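Local coordinates for protein rhamnosidase B (Bacillus sp., PDB 2OKX) that probably hydrolyses alpha-L-rhamnosidic bonds in rhamnose-bearing glycosides, with inversion at the anomeric carbon, as a glycoside hydrolase of family 78, at residues V586-F591 with R638-H643. Numbering follows the deposited sequence.
Sequences VNYYVF and REYAAH
Tyr588 has CG anti to its own carbonyl carbon (chi1 -67°), which lays its ring against that of His643, while His643 reaches back with CG opposite its backbone N (chi1 178°). The two side chains thus run antiparallel past each other and join two helices of the six-hairpin glycosidase domain, the alpha-helical barrel of family 78, in a face-to-face aromatic stack. The ring centroids lie 3.8 Å apart and the planes are tilted by 12°. Tyr588 CD2 lies over the rim of the imidazole face, 3.5 Å from His643 NE2, and His643 CD2 over the rim of the phenol face, 3.6 Å from Tyr588 CE2. At the root of the tyrosine, Tyr588 CB still meets His643 CE1 at 3.8 Å. No hydrogen bond links the segments here, so ring packing and van der Waals contact carry this buried junction. Trp886 meets the imidazole with its plane nearly perpendicular, and Pro908 also touches His643. Val597 of helix 595-603 packs on both Tyr588 and Tyr640. Without the phenol, as with an alanine at Tyr588, the imidazole is likely to lose its stacking partner, and a gap would probably open between the helices beside Tyr640. Beyond the stack, the Tyr588 side chain crosses that of Tyr640 at about a right angle, and Tyr588 OH ends against the backbone of Tyr640, 3.6 Å from Tyr640 CA. Tyr588 OH also lies at the edge of the Tyr640 ring, in its plane, 3.5 Å from Tyr640 CD1.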
# COMPACT_ATOMS: atom_id res chain seq x y z
N VAL A 586 13.44 12.01 1.16
CA VAL A 586 13.38 11.95 2.61
C VAL A 586 14.32 10.85 3.08
O VAL A 586 15.09 11.03 4.03
CB VAL A 586 11.96 11.65 3.11
CG1 VAL A 586 11.95 11.53 4.62
CG2 VAL A 586 11.02 12.75 2.65
N ASN A 587 14.27 9.72 2.39
CA ASN A 587 15.13 8.59 2.70
C ASN A 587 16.62 8.98 2.69
O ASN A 587 17.38 8.57 3.57
CB ASN A 587 14.89 7.46 1.69
CG ASN A 587 16.10 6.58 1.49
OD1 ASN A 587 16.54 5.88 2.40
ND2 ASN A 587 16.66 6.63 0.28
N TYR A 588 17.02 9.77 1.70
CA TYR A 588 18.42 10.19 1.61
C TYR A 588 18.87 10.91 2.88
O TYR A 588 20.00 10.74 3.35
CB TYR A 588 18.63 11.13 0.41
CG TYR A 588 18.44 10.49 -0.96
CD1 TYR A 588 17.97 11.25 -2.03
CD2 TYR A 588 18.72 9.15 -1.17
CE1 TYR A 588 17.78 10.68 -3.28
CE2 TYR A 588 18.53 8.56 -2.43
CZ TYR A 588 18.06 9.34 -3.48
OH TYR A 588 17.82 8.77 -4.71
N TYR A 589 17.98 11.72 3.44
CA TYR A 589 18.34 12.46 4.64
C TYR A 589 18.16 11.73 5.96
O TYR A 589 18.94 11.95 6.89
CB TYR A 589 17.58 13.79 4.68
CG TYR A 589 18.26 14.90 3.89
CD1 TYR A 589 18.33 14.84 2.50
CD2 TYR A 589 18.86 15.97 4.54
CE1 TYR A 589 18.99 15.83 1.77
CE2 TYR A 589 19.53 16.97 3.82
CZ TYR A 589 19.58 16.89 2.43
OH TYR A 589 20.23 17.87 1.71
N VAL A 590 17.18 10.84 6.06
CA VAL A 590 16.97 10.13 7.32
C VAL A 590 17.59 8.74 7.43
O VAL A 590 17.90 8.29 8.53
CB VAL A 590 15.46 10.04 7.66
CG1 VAL A 590 14.82 11.42 7.56
CG2 VAL A 590 14.77 9.05 6.74
N PHE A 591 17.77 8.06 6.30
CA PHE A 591 18.36 6.71 6.31
C PHE A 591 19.61 6.57 5.44
O PHE A 591 20.59 5.95 5.86
CB PHE A 591 17.32 5.68 5.86
CG PHE A 591 16.12 5.61 6.76
CD1 PHE A 591 16.26 5.43 8.13
CD2 PHE A 591 14.83 5.71 6.23
CE1 PHE A 591 15.15 5.37 8.96
CE2 PHE A 591 13.71 5.65 7.05
CZ PHE A 591 13.87 5.48 8.42
N ARG A 638 16.89 11.57 -12.22
CA ARG A 638 17.90 12.62 -12.22
C ARG A 638 18.46 12.80 -10.81
O ARG A 638 19.67 12.84 -10.61
CB ARG A 638 17.31 13.95 -12.68
CG ARG A 638 18.30 15.10 -12.51
CD ARG A 638 17.73 16.46 -12.83
NE ARG A 638 18.74 17.49 -12.62
CZ ARG A 638 18.59 18.77 -12.95
NH1 ARG A 638 17.46 19.20 -13.49
NH2 ARG A 638 19.58 19.63 -12.72
N GLU A 639 17.56 12.90 -9.83
CA GLU A 639 17.98 13.10 -8.45
C GLU A 639 18.81 11.94 -7.92
O GLU A 639 19.75 12.14 -7.16
CB GLU A 639 16.75 13.35 -7.57
CG GLU A 639 16.14 14.73 -7.81
CD GLU A 639 14.82 14.95 -7.11
OE1 GLU A 639 14.43 16.12 -6.96
OE2 GLU A 639 14.16 13.96 -6.72
N TYR A 640 18.48 10.72 -8.35
CA TYR A 640 19.23 9.55 -7.92
C TYR A 640 20.62 9.57 -8.54
O TYR A 640 21.62 9.28 -7.88
CB TYR A 640 18.52 8.26 -8.33
CG TYR A 640 19.34 7.02 -8.08
CD1 TYR A 640 19.41 6.44 -6.81
CD2 TYR A 640 20.08 6.44 -9.11
CE1 TYR A 640 20.20 5.32 -6.57
CE2 TYR A 640 20.87 5.32 -8.88
CZ TYR A 640 20.93 4.76 -7.62
OH TYR A 640 21.70 3.64 -7.41
N ALA A 641 20.68 9.89 -9.83
CA ALA A 641 21.95 9.95 -10.55
C ALA A 641 22.86 11.01 -9.94
O ALA A 641 24.07 10.80 -9.82
CB ALA A 641 21.70 10.25 -12.02
N ALA A 642 22.29 12.14 -9.56
CA ALA A 642 23.07 13.23 -8.97
C ALA A 642 23.49 12.90 -7.54
O ALA A 642 24.59 13.25 -7.11
CB ALA A 642 22.26 14.52 -8.99
N HIS A 643 22.61 12.22 -6.80
CA HIS A 643 22.88 11.85 -5.42
C HIS A 643 24.06 10.90 -5.32
O HIS A 643 24.99 11.11 -4.53
CB HIS A 643 21.65 11.18 -4.81
CG HIS A 643 21.84 10.72 -3.40
ND1 HIS A 643 21.89 11.59 -2.33
CD2 HIS A 643 22.01 9.48 -2.88
CE1 HIS A 643 22.07 10.90 -1.22
NE2 HIS A 643 22.15 9.62 -1.52